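Local coordinates for putative adhesin (Bacteroides thetaiotaomicron, PDB 4QDG), which is a putative outer-membrane lipoprotein of the FimB/Mfa2 family that binds magnesium and probably serves as an anchor or adhesin component of a Bacteroides pilus, at residues 169-175 / 235-241; 68-74 / 133-139. All coordinates share one frame; numbering follows the deposited sequence. Where two conformers were deposited one is given.

Contact 1 (169-175 / 235-241); sequences KFEFEIT and KLTVRRK
One guanidinium nitrogen, Arg239 NH2, is shared by two carboxylates of the facing strand: it lies 3.0 Å from Glu171 OE1 and 2.8 Å from Glu173 OE2. Both oxygens sit in the guanidinium plane at its edge, yet neither carboxylate is coplanar with it. The Glu171 carboxylate is turned 86° to the guanidinium and receives it on the anti side of OE1, while Glu173 OE2 is approached from above its own carboxylate plane. The bend of Arg239 at chi3 (43°), after an extended start, turns the guanidinium toward the facing strand, so that NH2 comes between the two carboxylates. Weak bonds from NE to Glu171 OE1 and from NH1 to Glu173 OE1 add to the network, and Glu246 on the next strand pairs with NH1, so three carboxylates gather round one guanidinium, which would probably favour its charged form.

These residues lie on one face of antiparallel strands 170-175 and 235-240, the central pair of a four-stranded sheet flanked by 193-195 and 246-251. Paired N-H...O bonds at Glu171/Arg239, Glu173/Thr237 and Thr175/Lys235 fix the register. On the same face a water bridges Thr175 OG1 and Thr237 OG1, the latter also bonded to Asn249.

The other face is largely apolar. Val238 lies alongside Phe172 and places CG1 over one face of its ring, with CG2 3.7 Å from Phe172 CD2. Arg240 runs beside Phe170, its CG 3.5 Å from Phe170 CE1. Further along, Leu236 CD1 meets Ile174 CG1 at 3.8 Å, and strand 140-159 packs against this face through Leu157, Val155 and Ile153.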
# COMPACT_ATOMS: atom_id res chain seq x y z
N LYS A 169 25.52 9.40 5.73
CA LYS A 169 25.54 10.84 5.97
C LYS A 169 24.12 11.42 6.04
O LYS A 169 23.97 12.60 6.35
CB LYS A 169 26.34 11.53 4.84
CG LYS A 169 27.85 11.33 4.94
CD LYS A 169 28.54 12.14 3.87
CE LYS A 169 29.98 12.42 4.22
NZ LYS A 169 30.70 13.01 3.07
N PHE A 170 23.08 10.60 5.74
CA PHE A 170 21.69 11.04 5.61
C PHE A 170 20.66 10.25 6.36
O PHE A 170 20.77 9.04 6.52
CB PHE A 170 21.28 11.03 4.13
CG PHE A 170 22.16 11.88 3.25
CD1 PHE A 170 21.95 13.25 3.14
CD2 PHE A 170 23.20 11.30 2.52
CE1 PHE A 170 22.73 14.02 2.28
CE2 PHE A 170 24.01 12.08 1.70
CZ PHE A 170 23.76 13.43 1.58
N GLU A 171 19.62 10.96 6.75
CA GLU A 171 18.41 10.48 7.40
C GLU A 171 17.28 10.69 6.42
O GLU A 171 17.19 11.76 5.79
CB GLU A 171 18.16 11.23 8.71
CG GLU A 171 18.98 10.71 9.88
CD GLU A 171 18.79 11.42 11.21
OE1 GLU A 171 18.13 12.49 11.25
OE2 GLU A 171 19.34 10.91 12.21
N PHE A 172 16.45 9.65 6.25
CA PHE A 172 15.32 9.65 5.32
C PHE A 172 14.05 9.46 6.09
O PHE A 172 14.00 8.61 6.98
CB PHE A 172 15.46 8.54 4.28
CG PHE A 172 16.73 8.58 3.45
CD1 PHE A 172 17.93 8.10 3.97
CD2 PHE A 172 16.70 8.97 2.11
CE1 PHE A 172 19.08 8.07 3.17
CE2 PHE A 172 17.85 8.96 1.33
CZ PHE A 172 19.03 8.51 1.86
N GLU A 173 13.02 10.28 5.79
CA GLU A 173 11.73 10.21 6.48
C GLU A 173 10.59 10.46 5.55
O GLU A 173 10.72 11.22 4.58
CB GLU A 173 11.65 11.25 7.60
CG GLU A 173 12.45 10.94 8.84
CD GLU A 173 12.81 12.15 9.69
OE1 GLU A 173 12.49 13.30 9.31
OE2 GLU A 173 13.44 11.93 10.75
N ILE A 174 9.44 9.87 5.90
CA ILE A 174 8.16 10.14 5.28
C ILE A 174 7.23 10.45 6.42
O ILE A 174 7.07 9.63 7.31
CB ILE A 174 7.61 9.08 4.29
CG1 ILE A 174 8.47 9.02 3.03
CG2 ILE A 174 6.14 9.40 3.92
CD1 ILE A 174 8.21 7.81 2.08
N THR A 175 6.70 11.68 6.46
CA THR A 175 5.68 12.04 7.43
C THR A 175 4.34 11.99 6.70
O THR A 175 4.20 12.45 5.56
CB THR A 175 5.94 13.39 8.10
OG1 THR A 175 6.18 14.39 7.10
CG2 THR A 175 7.05 13.33 9.15
N LYS A 235 4.88 14.25 3.32
CA LYS A 235 6.19 14.80 3.01
C LYS A 235 7.30 13.75 2.97
O LYS A 235 7.33 12.83 3.80
CB LYS A 235 6.56 15.88 4.03
CG LYS A 235 5.68 17.14 3.98
CD LYS A 235 6.10 18.12 2.89
CE LYS A 235 5.22 19.35 2.86
NZ LYS A 235 3.89 19.06 2.25
N LEU A 236 8.24 13.91 2.01
CA LEU A 236 9.46 13.11 1.92
C LEU A 236 10.56 14.06 2.36
O LEU A 236 10.66 15.17 1.84
CB LEU A 236 9.76 12.47 0.57
CG LEU A 236 11.19 11.90 0.42
CD1 LEU A 236 11.38 10.61 1.24
CD2 LEU A 236 11.53 11.65 -1.04
N THR A 237 11.35 13.65 3.37
CA THR A 237 12.42 14.52 3.89
C THR A 237 13.75 13.78 3.89
O THR A 237 13.81 12.62 4.32
CB THR A 237 12.06 15.04 5.32
OG1 THR A 237 10.81 15.73 5.25
CG2 THR A 237 13.10 15.99 5.88
N VAL A 238 14.81 14.46 3.40
CA VAL A 238 16.16 13.91 3.38
C VAL A 238 17.05 14.95 4.10
O VAL A 238 17.13 16.10 3.68
CB VAL A 238 16.69 13.50 1.98
CG1 VAL A 238 18.08 12.88 2.10
CG2 VAL A 238 15.74 12.50 1.31
N ARG A 239 17.64 14.53 5.22
CA ARG A 239 18.44 15.41 6.07
C ARG A 239 19.88 14.95 6.20
O ARG A 239 20.10 13.74 6.42
CB ARG A 239 17.80 15.46 7.46
CG ARG A 239 18.30 16.55 8.42
CD ARG A 239 17.40 16.74 9.63
NE ARG A 239 16.99 15.45 10.17
CZ ARG A 239 15.74 14.99 10.18
NH1 ARG A 239 14.74 15.75 9.76
NH2 ARG A 239 15.49 13.77 10.64
N ARG A 240 20.85 15.89 6.06
CA ARG A 240 22.28 15.62 6.32
C ARG A 240 22.44 15.53 7.83
O ARG A 240 22.12 16.50 8.51
CB ARG A 240 23.20 16.73 5.77
CG ARG A 240 23.29 16.89 4.26
CD ARG A 240 24.51 17.73 3.86
NE ARG A 240 24.37 19.14 4.26
CZ ARG A 240 24.19 20.15 3.41
NH1 ARG A 240 24.18 19.94 2.10
NH2 ARG A 240 24.05 21.38 3.87
N LYS A 241 22.89 14.36 8.36
CA LYS A 241 23.07 14.10 9.80
C LYS A 241 23.99 15.11 10.51
O LYS A 241 23.64 15.60 11.59
CB LYS A 241 23.60 12.67 10.01
CG LYS A 241 22.49 11.65 10.13
CD LYS A 241 22.90 10.27 9.67
CE LYS A 241 23.12 9.30 10.79
NZ LYS A 241 23.59 8.00 10.24
O HOH W 1 8.79 15.05 6.86

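Contact 2 (68-74 / 133-139); sequences KLDLKQG and LATADLY
Tyr139 and Lys68 meet through a CH-pi contact: Lys68 CG stands 3.7 Å from the centroid of the Tyr139 ring and 16° off its normal. The lysine leaves its backbone extended, then bends at its last two torsions, which carries NZ round toward the phenol oxygen.

Polar contacts complete this end. Tyr139 OH donates to Asp70 OD1 at 2.7 Å, reaching it on the syn side, 25° out of the carboxylate plane. Lys68 NZ gives Tyr139 OH a weak bond of 3.4 Å and forms a salt bridge with Asp70 OD2 at 3.1 Å, closing a triangle of polar groups.

Backbone-directed bonds hold the other end. Gly74 N donates to Thr135 OG1 (3.0 Å), and Thr135 N returns a bond to Gly74 O (2.9 Å) at an N-H...O angle of 166°. Thr135 OG1 is also bonded to His13.

Apolar packing is slight, with Leu71 CB 3.9 Å from Thr135 CG2.

The contact joins the end of strand 67-70 and its following loop to the end of strand 127-137 and the type II turn at Ala136-Tyr139. Backbone bonds tie both segments to the stretch from Pro12 to Val15, leading into strand 15-20, while strand 75-82 packs against Leu71 and Thr135.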
# COMPACT_ATOMS: atom_id res chain seq x y z
N LYS A 68 -17.28 -20.98 -0.71
CA LYS A 68 -18.67 -21.39 -0.67
C LYS A 68 -19.26 -20.98 0.67
O LYS A 68 -18.70 -21.34 1.71
CB LYS A 68 -18.75 -22.89 -0.89
CG LYS A 68 -20.14 -23.47 -0.91
CD LYS A 68 -20.09 -25.01 -1.08
CE LYS A 68 -19.74 -25.77 0.19
NZ LYS A 68 -20.87 -25.80 1.15
N LEU A 69 -20.34 -20.20 0.64
CA LEU A 69 -21.00 -19.78 1.87
C LEU A 69 -22.45 -20.20 1.86
O LEU A 69 -23.22 -19.71 1.04
CB LEU A 69 -20.90 -18.26 2.12
CG LEU A 69 -19.52 -17.67 2.44
CD1 LEU A 69 -19.56 -16.14 2.36
CD2 LEU A 69 -19.06 -18.07 3.81
N ASP A 70 -22.83 -21.06 2.81
CA ASP A 70 -24.22 -21.43 3.02
C ASP A 70 -24.87 -20.29 3.79
O ASP A 70 -24.40 -19.94 4.87
CB ASP A 70 -24.34 -22.79 3.75
CG ASP A 70 -23.99 -23.94 2.85
OD1 ASP A 70 -24.72 -24.17 1.85
OD2 ASP A 70 -22.96 -24.59 3.11
N LEU A 71 -25.88 -19.65 3.20
CA LEU A 71 -26.55 -18.49 3.80
C LEU A 71 -28.05 -18.54 3.62
O LEU A 71 -28.54 -19.04 2.60
CB LEU A 71 -26.01 -17.17 3.18
CG LEU A 71 -24.56 -16.77 3.49
CD1 LEU A 71 -24.11 -15.65 2.61
CD2 LEU A 71 -24.37 -16.44 4.97
N LYS A 72 -28.76 -18.00 4.60
CA LYS A 72 -30.21 -17.82 4.56
C LYS A 72 -30.52 -16.85 3.40
O LYS A 72 -29.80 -15.85 3.27
CB LYS A 72 -30.70 -17.26 5.91
CG LYS A 72 -32.20 -16.98 5.99
CD LYS A 72 -32.56 -16.11 7.21
CE LYS A 72 -32.39 -14.62 6.99
NZ LYS A 72 -32.35 -13.88 8.28
N GLN A 73 -31.54 -17.16 2.55
CA GLN A 73 -31.93 -16.34 1.39
C GLN A 73 -31.90 -14.85 1.76
O GLN A 73 -32.44 -14.46 2.78
CB GLN A 73 -33.32 -16.76 0.87
CG GLN A 73 -33.67 -16.25 -0.53
CD GLN A 73 -35.01 -16.72 -1.07
OE1 GLN A 73 -35.51 -17.81 -0.74
NE2 GLN A 73 -35.59 -15.94 -1.96
N GLY A 74 -31.24 -14.05 0.93
CA GLY A 74 -31.14 -12.61 1.16
C GLY A 74 -30.07 -11.89 0.37
O GLY A 74 -29.30 -12.51 -0.38
N LEU A 133 -24.09 -8.77 -2.77
CA LEU A 133 -24.53 -9.87 -3.62
C LEU A 133 -25.69 -10.62 -2.97
O LEU A 133 -25.66 -10.91 -1.77
CB LEU A 133 -23.32 -10.81 -3.92
CG LEU A 133 -23.56 -12.16 -4.64
CD1 LEU A 133 -24.00 -11.96 -6.11
CD2 LEU A 133 -22.29 -13.00 -4.60
N ALA A 134 -26.74 -10.87 -3.78
CA ALA A 134 -27.90 -11.64 -3.34
C ALA A 134 -27.58 -13.13 -3.50
O ALA A 134 -26.84 -13.52 -4.42
CB ALA A 134 -29.14 -11.26 -4.14
N THR A 135 -28.09 -13.94 -2.58
CA THR A 135 -27.89 -15.39 -2.60
C THR A 135 -28.73 -16.03 -3.68
O THR A 135 -29.71 -15.45 -4.14
CB THR A 135 -28.27 -15.99 -1.24
OG1 THR A 135 -29.66 -15.72 -0.99
CG2 THR A 135 -27.39 -15.50 -0.11
N ALA A 136 -28.37 -17.26 -4.06
CA ALA A 136 -29.12 -18.03 -5.02
C ALA A 136 -29.11 -19.51 -4.64
O ALA A 136 -28.28 -19.93 -3.82
CB ALA A 136 -28.55 -17.85 -6.42
N ASP A 137 -30.05 -20.27 -5.20
CA ASP A 137 -30.07 -21.72 -5.08
C ASP A 137 -28.84 -22.24 -5.80
O ASP A 137 -28.55 -21.77 -6.91
CB ASP A 137 -31.34 -22.30 -5.70
CG ASP A 137 -32.57 -22.17 -4.83
OD1 ASP A 137 -32.42 -22.03 -3.59
OD2 ASP A 137 -33.70 -22.24 -5.38
N LEU A 138 -28.05 -23.11 -5.14
CA LEU A 138 -26.81 -23.68 -5.67
C LEU A 138 -25.72 -22.61 -5.87
O LEU A 138 -24.86 -22.74 -6.77
CB LEU A 138 -27.05 -24.47 -6.96
CG LEU A 138 -26.57 -25.91 -6.95
CD1 LEU A 138 -27.08 -26.68 -5.73
CD2 LEU A 138 -26.93 -26.59 -8.24
N TYR A 139 -25.74 -21.60 -4.97
CA TYR A 139 -24.78 -20.50 -4.78
C TYR A 139 -24.64 -19.55 -5.97
O TYR A 139 -24.19 -19.96 -7.05
CB TYR A 139 -23.36 -21.02 -4.37
CG TYR A 139 -23.40 -22.12 -3.31
CD1 TYR A 139 -23.59 -21.81 -1.97
CD2 TYR A 139 -23.37 -23.46 -3.68
CE1 TYR A 139 -23.73 -22.82 -1.01
CE2 TYR A 139 -23.52 -24.47 -2.73
CZ TYR A 139 -23.67 -24.15 -1.39
OH TYR A 139 -23.76 -25.14 -0.46

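Contacts 1 and 2 lie on opposite sides of the chain's centre, their own centres 52 Å apart and their nearest atoms about 36 Å apart, so neither touches the other. They follow in series along the chain: contact 2 is completed at residue 139, before contact 1 begins at residue 169. Contact 1 is the nearer to a metal site, the side chain of Ile174 lying about 8 Å from that of Asn151, a magnesium ligand, and about 12 Å from a bound magnesium ion. Contact 2 lies away from both magnesium sites. Strand 140-159 leads on from the turn of contact 2 and packs against contact 1, giving a structural connection between the two regions.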